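Local coordinates for protein MlnE (Bacillus amyloliquefaciens subsp. plantarum, PDB 5D2E) that is the N-terminal B-type ketoreductase of a macrolactin polyketide synthase, binds NADP and probably reduces beta-keto groups of polyketide intermediates, at residues K213-E218 with C244-H249; I129-A134 with L176-E181; P59-C64 with I85-G90; K196-E201 with A367-K372. All blocks are in the same frame, centred on the assembly; numbering follows the deposited sequence.

Contact 1. Residues K213-E218 with C244-H249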
# COMPACT_ATOMS: atom_id res chain seq x y z
N LYS A 213 14.68 -11.41 -4.02
CA LYS A 213 14.09 -11.98 -5.24
C LYS A 213 15.02 -13.00 -5.91
O LYS A 213 16.07 -12.64 -6.43
CB LYS A 213 13.73 -10.91 -6.25
CG LYS A 213 12.98 -11.49 -7.45
CD LYS A 213 12.20 -10.53 -8.30
CE LYS A 213 13.01 -9.43 -8.86
NZ LYS A 213 12.00 -8.50 -9.54
N SER A 214 14.62 -14.25 -5.86
CA SER A 214 15.26 -15.30 -6.65
C SER A 214 14.94 -15.11 -8.13
O SER A 214 13.81 -14.91 -8.49
CB SER A 214 14.68 -16.63 -6.24
OG SER A 214 15.22 -16.86 -4.96
N MET A 215 15.92 -15.27 -8.97
CA MET A 215 15.71 -15.24 -10.40
C MET A 215 15.79 -16.68 -10.98
O MET A 215 16.39 -17.58 -10.34
CB MET A 215 16.80 -14.37 -11.02
CG MET A 215 16.81 -12.92 -10.53
SD MET A 215 15.28 -12.06 -10.73
CE MET A 215 15.38 -11.56 -12.47
N PHE A 216 15.30 -16.91 -12.18
CA PHE A 216 15.41 -18.26 -12.77
C PHE A 216 16.91 -18.55 -12.95
O PHE A 216 17.71 -17.69 -13.33
CB PHE A 216 14.71 -18.36 -14.12
CG PHE A 216 13.24 -18.11 -14.06
CD1 PHE A 216 12.41 -18.76 -13.12
CD2 PHE A 216 12.64 -17.22 -14.96
CE1 PHE A 216 11.04 -18.48 -13.07
CE2 PHE A 216 11.28 -16.98 -14.93
CZ PHE A 216 10.48 -17.61 -13.99
N ASP A 217 17.36 -19.72 -12.57
CA ASP A 217 18.83 -19.95 -12.59
C ASP A 217 19.68 -19.02 -11.71
O ASP A 217 20.88 -18.91 -11.93
CB ASP A 217 19.35 -19.82 -14.04
CG ASP A 217 18.66 -20.80 -14.98
OD1 ASP A 217 18.51 -21.99 -14.58
OD2 ASP A 217 18.25 -20.39 -16.08
N GLU A 218 19.12 -18.36 -10.72
CA GLU A 218 19.98 -17.57 -9.83
C GLU A 218 19.19 -17.47 -8.51
O GLU A 218 18.64 -16.40 -8.19
CB GLU A 218 20.27 -16.24 -10.52
CG GLU A 218 21.29 -15.36 -9.87
CD GLU A 218 22.15 -14.61 -10.87
OE1 GLU A 218 21.71 -13.61 -11.52
OE2 GLU A 218 23.31 -15.01 -10.97
N CYS A 244 15.15 -3.71 -3.41
CA CYS A 244 14.88 -5.03 -3.94
C CYS A 244 16.21 -5.63 -4.37
O CYS A 244 16.94 -5.03 -5.19
CB CYS A 244 13.94 -4.95 -5.11
SG CYS A 244 13.66 -6.58 -5.89
N TYR A 245 16.53 -6.79 -3.78
CA TYR A 245 17.77 -7.50 -4.03
C TYR A 245 17.55 -8.70 -4.90
O TYR A 245 16.63 -9.48 -4.68
CB TYR A 245 18.37 -8.00 -2.71
CG TYR A 245 18.90 -6.90 -1.84
CD1 TYR A 245 20.19 -6.40 -1.98
CD2 TYR A 245 18.10 -6.34 -0.85
CE1 TYR A 245 20.65 -5.35 -1.19
CE2 TYR A 245 18.56 -5.29 -0.04
CZ TYR A 245 19.82 -4.82 -0.22
OH TYR A 245 20.23 -3.84 0.59
N GLU A 246 18.34 -8.79 -5.96
CA GLU A 246 18.52 -10.07 -6.64
C GLU A 246 19.87 -10.55 -6.16
O GLU A 246 20.63 -9.77 -5.59
CB GLU A 246 18.52 -9.85 -8.17
CG GLU A 246 17.17 -9.45 -8.71
CD GLU A 246 17.15 -9.02 -10.15
OE1 GLU A 246 18.16 -9.23 -10.82
OE2 GLU A 246 16.11 -8.52 -10.59
N PRO A 247 20.25 -11.79 -6.49
CA PRO A 247 21.57 -12.23 -6.02
C PRO A 247 22.76 -11.44 -6.54
O PRO A 247 23.70 -11.21 -5.78
CB PRO A 247 21.60 -13.68 -6.46
CG PRO A 247 20.13 -14.07 -6.46
CD PRO A 247 19.48 -12.89 -7.09
N ARG A 248 22.69 -10.89 -7.75
CA ARG A 248 23.84 -10.11 -8.31
C ARG A 248 23.66 -8.58 -8.49
O ARG A 248 24.57 -7.86 -8.81
CB ARG A 248 24.23 -10.75 -9.65
CG ARG A 248 24.78 -12.16 -9.47
CD ARG A 248 25.47 -12.67 -10.74
NE ARG A 248 26.29 -13.78 -10.28
CZ ARG A 248 27.62 -13.76 -10.09
NH1 ARG A 248 28.39 -12.72 -10.41
NH2 ARG A 248 28.19 -14.85 -9.61
N HIS A 249 22.44 -8.11 -8.27
CA HIS A 249 22.04 -6.72 -8.53
C HIS A 249 20.99 -6.31 -7.50
O HIS A 249 20.27 -7.14 -7.00
CB HIS A 249 21.42 -6.59 -9.90
CG HIS A 249 22.36 -6.89 -11.03
ND1 HIS A 249 22.47 -8.15 -11.59
CD2 HIS A 249 23.27 -6.11 -11.65
CE1 HIS A 249 23.39 -8.11 -12.54
NE2 HIS A 249 23.87 -6.88 -12.60

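Contact 2. Residues I129-A134 with L176-E181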
# COMPACT_ATOMS: atom_id res chain seq x y z
N ILE A 129 16.13 -8.48 13.00
CA ILE A 129 15.88 -9.06 11.71
C ILE A 129 14.51 -9.75 11.79
O ILE A 129 14.27 -10.62 12.59
CB ILE A 129 16.93 -10.05 11.21
CG1 ILE A 129 18.36 -9.46 11.27
CG2 ILE A 129 16.52 -10.61 9.84
CD1 ILE A 129 18.59 -8.30 10.41
N HIS A 130 13.58 -9.30 10.94
CA HIS A 130 12.29 -9.93 10.86
C HIS A 130 12.20 -10.64 9.54
O HIS A 130 12.12 -10.01 8.46
CB HIS A 130 11.21 -8.88 10.98
CG HIS A 130 9.84 -9.45 11.12
ND1 HIS A 130 9.09 -9.83 10.03
CD2 HIS A 130 9.05 -9.64 12.21
CE1 HIS A 130 7.93 -10.31 10.44
NE2 HIS A 130 7.86 -10.17 11.75
N PHE A 131 12.24 -11.97 9.57
CA PHE A 131 12.18 -12.75 8.36
C PHE A 131 11.21 -13.93 8.46
O PHE A 131 11.62 -15.09 8.50
CB PHE A 131 13.60 -13.27 8.03
CG PHE A 131 13.71 -14.04 6.69
CD1 PHE A 131 12.89 -13.78 5.63
CD2 PHE A 131 14.69 -14.98 6.52
CE1 PHE A 131 13.05 -14.46 4.40
CE2 PHE A 131 14.85 -15.66 5.32
CZ PHE A 131 14.04 -15.37 4.25
N LEU A 132 9.95 -13.61 8.44
CA LEU A 132 8.85 -14.56 8.45
C LEU A 132 8.10 -14.57 7.10
O LEU A 132 7.34 -15.49 6.83
CB LEU A 132 7.81 -14.14 9.45
CG LEU A 132 8.28 -14.00 10.89
CD1 LEU A 132 7.10 -13.68 11.77
CD2 LEU A 132 9.04 -15.26 11.38
N ALA A 133 8.28 -13.51 6.31
CA ALA A 133 7.44 -13.27 5.10
C ALA A 133 7.91 -14.06 3.89
O ALA A 133 8.78 -13.59 3.10
CB ALA A 133 7.38 -11.79 4.76
N ALA A 134 7.36 -15.28 3.80
CA ALA A 134 7.59 -16.11 2.65
C ALA A 134 6.33 -16.84 2.25
O ALA A 134 5.29 -16.73 2.88
CB ALA A 134 8.80 -17.07 2.89
N LEU A 176 12.54 -8.53 5.99
CA LEU A 176 12.83 -9.29 4.79
C LEU A 176 11.66 -10.12 4.35
O LEU A 176 10.95 -10.67 5.15
CB LEU A 176 13.99 -10.28 5.02
CG LEU A 176 15.21 -9.73 5.75
CD1 LEU A 176 16.26 -10.78 6.10
CD2 LEU A 176 15.81 -8.66 4.90
N TYR A 177 11.48 -10.19 3.03
CA TYR A 177 10.53 -11.08 2.43
C TYR A 177 11.10 -11.64 1.13
O TYR A 177 11.92 -11.01 0.48
CB TYR A 177 9.20 -10.43 2.13
CG TYR A 177 9.15 -9.35 1.12
CD1 TYR A 177 9.49 -8.04 1.46
CD2 TYR A 177 8.78 -9.61 -0.22
CE1 TYR A 177 9.42 -7.01 0.54
CE2 TYR A 177 8.69 -8.59 -1.15
CZ TYR A 177 9.04 -7.30 -0.76
OH TYR A 177 8.99 -6.28 -1.67
N GLU A 178 10.58 -12.81 0.76
CA GLU A 178 11.01 -13.49 -0.43
C GLU A 178 10.03 -13.23 -1.56
O GLU A 178 8.82 -13.10 -1.38
CB GLU A 178 11.06 -14.98 -0.25
CG GLU A 178 12.09 -15.45 0.75
CD GLU A 178 12.07 -16.97 0.89
OE1 GLU A 178 11.15 -17.65 0.36
OE2 GLU A 178 13.01 -17.46 1.45
N ASN A 179 10.61 -13.19 -2.75
CA ASN A 179 9.85 -13.11 -3.99
C ASN A 179 10.67 -13.87 -5.06
O ASN A 179 11.77 -14.35 -4.76
CB ASN A 179 9.55 -11.65 -4.39
CG ASN A 179 8.43 -11.53 -5.49
OD1 ASN A 179 7.64 -12.44 -5.71
ND2 ASN A 179 8.36 -10.39 -6.11
N ALA A 180 10.10 -13.98 -6.25
CA ALA A 180 10.80 -14.62 -7.38
C ALA A 180 10.40 -13.95 -8.70
O ALA A 180 9.27 -13.41 -8.84
CB ALA A 180 10.45 -16.09 -7.43
N GLU A 181 11.31 -14.07 -9.65
CA GLU A 181 11.06 -13.63 -11.02
C GLU A 181 9.75 -14.22 -11.49
O GLU A 181 9.49 -15.35 -11.26
CB GLU A 181 12.23 -14.07 -11.91
CG GLU A 181 12.07 -13.67 -13.35
CD GLU A 181 13.33 -14.01 -14.15
OE1 GLU A 181 14.25 -14.65 -13.60
OE2 GLU A 181 13.40 -13.58 -15.32
O HOH W 1 9.35 -11.01 7.42

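Contact 3. Residues P59-C64 with I85-G90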
# COMPACT_ATOMS: atom_id res chain seq x y z
N PRO A 59 23.49 -6.84 20.90
CA PRO A 59 22.76 -8.06 20.59
C PRO A 59 21.89 -7.89 19.32
O PRO A 59 21.43 -6.81 18.99
CB PRO A 59 21.92 -8.30 21.84
CG PRO A 59 22.66 -7.57 22.95
CD PRO A 59 23.19 -6.35 22.26
N ILE A 60 21.85 -8.96 18.57
CA ILE A 60 21.05 -9.12 17.37
C ILE A 60 19.87 -10.06 17.68
O ILE A 60 20.06 -11.14 18.31
CB ILE A 60 21.91 -9.76 16.30
CG1 ILE A 60 23.09 -8.87 15.98
CG2 ILE A 60 21.07 -10.12 15.06
CD1 ILE A 60 24.18 -9.63 15.20
N LEU A 61 18.66 -9.70 17.25
CA LEU A 61 17.46 -10.48 17.48
C LEU A 61 16.90 -10.83 16.11
O LEU A 61 16.63 -9.94 15.32
CB LEU A 61 16.46 -9.65 18.28
CG LEU A 61 15.10 -10.26 18.45
CD1 LEU A 61 15.16 -11.58 19.21
CD2 LEU A 61 14.23 -9.27 19.24
N PHE A 62 16.70 -12.12 15.84
CA PHE A 62 16.33 -12.62 14.54
C PHE A 62 15.11 -13.44 14.69
O PHE A 62 15.13 -14.43 15.44
CB PHE A 62 17.51 -13.52 14.05
CG PHE A 62 17.55 -13.81 12.56
CD1 PHE A 62 16.55 -14.55 11.96
CD2 PHE A 62 18.58 -13.34 11.78
CE1 PHE A 62 16.56 -14.83 10.60
CE2 PHE A 62 18.60 -13.62 10.38
CZ PHE A 62 17.58 -14.36 9.81
N PHE A 63 14.06 -13.09 13.94
CA PHE A 63 12.80 -13.80 13.93
C PHE A 63 12.74 -14.56 12.61
O PHE A 63 12.93 -13.95 11.54
CB PHE A 63 11.62 -12.82 13.96
CG PHE A 63 11.45 -12.03 15.25
CD1 PHE A 63 10.92 -12.60 16.36
CD2 PHE A 63 11.80 -10.68 15.31
CE1 PHE A 63 10.74 -11.90 17.52
CE2 PHE A 63 11.65 -9.95 16.48
CZ PHE A 63 11.09 -10.57 17.59
N CYS A 64 12.42 -15.86 12.67
CA CYS A 64 12.38 -16.70 11.46
C CYS A 64 11.35 -17.74 11.72
O CYS A 64 11.11 -18.12 12.86
CB CYS A 64 13.78 -17.35 11.21
SG CYS A 64 13.94 -18.11 9.54
N ILE A 85 20.29 -13.72 19.22
CA ILE A 85 19.05 -14.32 19.70
C ILE A 85 18.22 -14.78 18.51
O ILE A 85 17.91 -13.97 17.60
CB ILE A 85 18.26 -13.29 20.53
CG1 ILE A 85 19.16 -12.65 21.61
CG2 ILE A 85 17.02 -13.94 21.10
CD1 ILE A 85 19.75 -13.61 22.67
N TYR A 86 17.82 -16.02 18.49
CA TYR A 86 17.13 -16.60 17.32
C TYR A 86 15.83 -17.20 17.72
O TYR A 86 15.73 -18.13 18.54
CB TYR A 86 18.02 -17.60 16.61
CG TYR A 86 17.56 -18.07 15.27
CD1 TYR A 86 16.73 -19.15 15.16
CD2 TYR A 86 18.02 -17.49 14.10
CE1 TYR A 86 16.34 -19.61 13.90
CE2 TYR A 86 17.65 -17.96 12.85
CZ TYR A 86 16.78 -18.99 12.75
OH TYR A 86 16.39 -19.53 11.52
N VAL A 87 14.76 -16.61 17.21
CA VAL A 87 13.42 -16.96 17.60
C VAL A 87 12.65 -17.58 16.45
O VAL A 87 12.52 -16.97 15.38
CB VAL A 87 12.67 -15.70 18.06
CG1 VAL A 87 11.30 -16.08 18.67
CG2 VAL A 87 13.53 -14.87 19.00
N THR A 88 12.07 -18.73 16.71
CA THR A 88 11.28 -19.42 15.74
C THR A 88 9.87 -19.62 16.17
O THR A 88 9.47 -19.37 17.29
CB THR A 88 11.89 -20.83 15.42
OG1 THR A 88 11.87 -21.62 16.60
CG2 THR A 88 13.25 -20.73 14.96
N SER A 89 9.06 -20.06 15.24
CA SER A 89 7.68 -20.33 15.47
C SER A 89 7.40 -21.59 16.29
O SER A 89 8.00 -22.63 16.05
CB SER A 89 6.99 -20.49 14.11
OG SER A 89 5.64 -20.62 14.35
N GLY A 90 6.49 -21.49 17.25
CA GLY A 90 6.09 -22.63 18.08
C GLY A 90 4.67 -22.46 18.60
O GLY A 90 4.08 -21.38 18.51

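Contact 4. Residues K196-E201 with A367-K372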
# COMPACT_ATOMS: atom_id res chain seq x y z
N LYS A 196 7.66 2.87 7.30
CA LYS A 196 7.96 4.30 7.17
C LYS A 196 7.15 5.05 8.20
O LYS A 196 7.61 6.01 8.77
CB LYS A 196 7.54 4.85 5.81
CG LYS A 196 8.51 4.55 4.70
CD LYS A 196 7.92 5.17 3.44
CE LYS A 196 8.99 5.44 2.44
NZ LYS A 196 8.30 5.38 1.13
N THR A 197 5.92 4.61 8.45
CA THR A 197 5.12 5.35 9.45
C THR A 197 5.50 5.00 10.89
O THR A 197 5.54 5.88 11.74
CB THR A 197 3.61 5.59 9.10
OG1 THR A 197 2.70 5.76 10.28
CG2 THR A 197 3.11 4.80 8.00
N VAL A 198 5.89 3.74 11.15
CA VAL A 198 6.49 3.42 12.49
C VAL A 198 7.66 4.36 12.76
O VAL A 198 7.81 4.92 13.87
CB VAL A 198 6.96 1.95 12.54
CG1 VAL A 198 7.87 1.68 13.73
CG2 VAL A 198 5.74 1.04 12.51
N GLN A 199 8.53 4.51 11.77
CA GLN A 199 9.68 5.34 11.94
C GLN A 199 9.27 6.83 12.20
O GLN A 199 9.92 7.51 12.97
CB GLN A 199 10.61 5.26 10.75
CG GLN A 199 11.98 5.86 11.03
CD GLN A 199 13.07 5.55 10.03
OE1 GLN A 199 13.96 6.34 9.84
NE2 GLN A 199 13.01 4.46 9.39
N ALA A 200 8.20 7.30 11.55
CA ALA A 200 7.75 8.70 11.78
C ALA A 200 7.19 8.82 13.19
O ALA A 200 7.37 9.84 13.84
CB ALA A 200 6.70 9.08 10.76
N GLU A 201 6.54 7.77 13.70
CA GLU A 201 6.03 7.76 15.05
C GLU A 201 7.08 7.57 16.10
O GLU A 201 6.93 8.10 17.19
CB GLU A 201 4.98 6.67 15.19
CG GLU A 201 3.74 6.95 14.38
CD GLU A 201 2.69 5.89 14.49
OE1 GLU A 201 2.79 4.96 15.37
OE2 GLU A 201 1.74 5.97 13.67
N ALA A 367 -4.57 6.42 14.54
CA ALA A 367 -4.05 6.22 15.90
C ALA A 367 -2.60 5.75 15.73
O ALA A 367 -2.28 4.97 14.79
CB ALA A 367 -4.85 5.16 16.65
N PHE A 368 -1.74 6.18 16.64
CA PHE A 368 -0.38 5.74 16.67
C PHE A 368 -0.39 4.24 16.95
O PHE A 368 -1.30 3.70 17.60
CB PHE A 368 0.43 6.47 17.80
CG PHE A 368 1.02 7.81 17.38
CD1 PHE A 368 0.28 8.72 16.63
CD2 PHE A 368 2.31 8.18 17.80
CE1 PHE A 368 0.80 9.95 16.29
CE2 PHE A 368 2.84 9.42 17.48
CZ PHE A 368 2.07 10.30 16.72
N ILE A 369 0.65 3.57 16.49
CA ILE A 369 0.83 2.14 16.72
C ILE A 369 0.67 1.77 18.20
O ILE A 369 0.08 0.75 18.50
CB ILE A 369 2.23 1.71 16.20
CG1 ILE A 369 2.18 1.45 14.72
CG2 ILE A 369 2.73 0.40 16.85
CD1 ILE A 369 1.36 0.20 14.42
N ILE A 370 1.20 2.60 19.09
CA ILE A 370 1.11 2.33 20.56
C ILE A 370 -0.33 2.25 21.04
O ILE A 370 -0.56 1.60 22.02
CB ILE A 370 1.89 3.35 21.46
CG1 ILE A 370 1.55 4.82 21.14
CG2 ILE A 370 3.38 3.18 21.29
CD1 ILE A 370 2.28 5.88 21.97
N LYS A 371 -1.28 2.90 20.35
CA LYS A 371 -2.69 2.92 20.71
C LYS A 371 -3.59 2.12 19.79
O LYS A 371 -4.78 1.97 20.06
CB LYS A 371 -3.18 4.36 20.72
CG LYS A 371 -2.33 5.27 21.59
CD LYS A 371 -2.98 5.68 22.90
CE LYS A 371 -3.91 6.87 22.67
NZ LYS A 371 -4.12 7.70 23.89
N LYS A 372 -3.06 1.62 18.68
CA LYS A 372 -3.86 0.79 17.80
C LYS A 372 -4.20 -0.50 18.45
O LYS A 372 -3.49 -1.01 19.25
CB LYS A 372 -3.11 0.43 16.50
CG LYS A 372 -3.21 1.44 15.40
CD LYS A 372 -4.48 1.33 14.61
CE LYS A 372 -4.63 2.51 13.66
NZ LYS A 372 -5.91 2.32 12.97
O HOH W 2 -0.24 4.42 12.99
O HOH W 3 3.40 4.60 18.02

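Contact 1. Residues K213-E218 with C244-H249
Lys213 and Tyr245 tie together the ends of two parallel strands, 205-214 and 242-245, in the Rossmann-like structural subdomain of the ketoreductase; just past this point segment 213-218 bends through a type II beta turn from Met215 to Glu218. Among the backbone contacts, Lys213 N donates to Tyr245 O over 2.8 Å with an angle of 164° at the hydrogen. One residue further on, Glu246 CA approaches Lys213 O at 3.6 Å in a CA-H...O contact. Pro247, which has no amide hydrogen to offer, follows and sets its CD 3.5 Å from the same Lys213 O, so the regular pairing gives way to packing.

A bent Met215 and the ring of Pro247 make that packing. Met215 turns at both chi2 and chi3 (-55° and -82°), which lays its sulfur and methyl against the Glu246 carboxylate, with SD 3.6 Å from Glu246 CD. At the end of the turn, Glu218 O lies 3.3 Å from Pro247 CG, while Glu218 CG packs obliquely against Pro247 CB and CG.

Charged groups complete the contact. Lys213 runs alongside Glu246, yet its NZ stays 4.2 Å from Glu246 OE2, beyond a salt bridge; that oxygen is hydrogen-bonded to Tyr251 OH instead. Glu218 does reach its partner: OE2 meets the Arg248 guanidinium at the edge, near its plane, 3.3 Å from Arg248 NE.

Contact 2. Residues I129-A134 with L176-E181
The backbones of 129-133 and 176-180 run in parallel sense but splay by 36°, their axes approaching to 5.9 Å, and two backbone hydrogen bonds join them: a nearly straight one from Leu176 N to His130 O (2.9 Å) and a more bent one from Glu178 N to Ala133 O (3.1 Å). Between these bonds a water replaces direct pairing. It accepts from Leu132 N, donates to Leu176 O at 2.8 Å, and is bonded to His130 ND1; the other imidazole nitrogen, NE2, is held by Ser154 OG, so the ring is gripped at both ends. Ala133 is the centre of an inverse gamma turn, and its carbonyl also receives a CA-H...O contact from Tyr177 CA.

On one side of the strands Phe131 carries the packing. With CG anti to the backbone N (chi1 -176°), the ring reaches across Leu176 at about a right angle, and CD1 comes to 3.7 Å from Leu176 CB. Glu178 CG lies at the ring edge, in its plane, and Glu178 OE2 is 3.6 Å from Phe131 CZ. Leu176 CD1 turns back to Ile129 CG2. On the other side, the beta carbons of Ala133 and Tyr177 pack tightly, CB to CB at 3.5 Å.

Helix 141-164 connects the two strands, and the whole is the beta-alpha-beta unit typical of a Rossmann-like fold, here in the structural subdomain.

Contact 3. Residues P59-C64 with I85-G90
Four backbone hydrogen bonds zip segment 59-64 to segment 85-90 as parallel strands. Ile85 N gives to Ile60 O at 2.7 Å, Phe62 N to Ile85 O, Val87 N to Phe62 O, and Cys64 N to Val87 O at 2.9 Å. The alternation of donor and acceptor on Ile85, Phe62 and Val87 is that of a regular parallel ladder, and the connection through helix 70-76 makes this a beta-alpha-beta unit of the Rossmann-like structural subdomain. At its far end Cys64 O faces Thr88 CA at 3.2 Å, a nearly straight CA-H...O contact.

Apolar packing fills the face bearing Leu61, Phe63, Ile85 and Val87. Leu61 CD1 touches both neighbours across the strands, at 3.5 Å from Ile85 CG2 and 3.7 Å from Val87 CG2. Phe63 runs beside Val87, pointing the same way, and helix 141-164 packs on this face through Phe162 and Met158.

Aromatic packing belongs to the other face. Similar first torsions, chi1 -162° in Phe62 and -169° in Tyr86, send the two rings out side by side with planes 22° apart. They are slid past each other, centroids 5.3 Å apart, so they barely overlap. The phenol end of Tyr86 passes on to Cys64, whose CB is 3.4 Å from Tyr86 OH, and the ring makes an edge-to-face pair with Tyr70.

Both faces of the ladder are thus mainly apolar, while the buried hydroxyl, Tyr86 OH, is satisfied by Asp66 O and Met69 N; polar grip between the strands themselves rests with the backbone.

Contact 4. Residues K196-E201 with A367-K372
Glu201 holds CG anti to its carbonyl carbon (chi1 -67°) and continues fully extended, a shape that carries its carboxylate from the C-terminal turn of helix 186-201 to the backbone of Phe368 and Ile369. The contact bridges the two Rossmann-like halves of the ketoreductase: the helix belongs to the structural subdomain, and the loop between strand 356-359 and helix 374-381 to the catalytic one, which binds NADP.

The link is one direct hydrogen bond, Ile369 N to Glu201 OE1, 2.8 Å long with an angle of 167° at the hydrogen. The amide comes to the syn side of the oxygen, somewhat out of the carboxylate plane. Each oxygen has a further donor. A water bonded to Glu201 OE2 at 2.6 Å also donates to Ala367 O, and OE2 takes Gly417 N as well; another water joins Ile369 N on OE1. These four donors, two amides and two waters, would be expected to favour the ionised form of the carboxylate and to fix its rotation.

The chain leading to this group packs on an aromatic face. Glu201 CG lies over the Phe368 ring, 4.0 Å from its centroid in a CH-pi contact, and the carboxylate plane stacks 17° from the ring plane as the two side chains slide past each other in opposite directions. One turn back along the helix, Val198 CG2 meets Ile369 CG1 at 4.2 Å, and Phe156 and Met163 of helix 141-164 also touch Ile369.

The water on Glu201 OE1 donates to it at 2.7 Å and accepts from Ile370 N at 3.2 Å.

How the contacts relate
Contacts 1, 2 and 3 follow one another across the same parallel strands of the structural subdomain. Contacts 2 and 3 share a strand border: Ile129 N bonds Leu61 O and Phe63 N bonds Ile129 O, each probably a hydrogen bond of 2.8 Å, and their centres are 15 Å apart. Contact 1 joins contact 2 from the other flank, where Ser214 O meets Glu181 N at 2.9 Å. Contact 4 touches none of them, its nearest atoms lying about 11 Å from contact 2, but it alone reaches the catalytic subdomain; the Glu201 side chain is about 10 Å from that of Tyr421, an NADP-binding residue. The other three contacts lie away from the cofactor site.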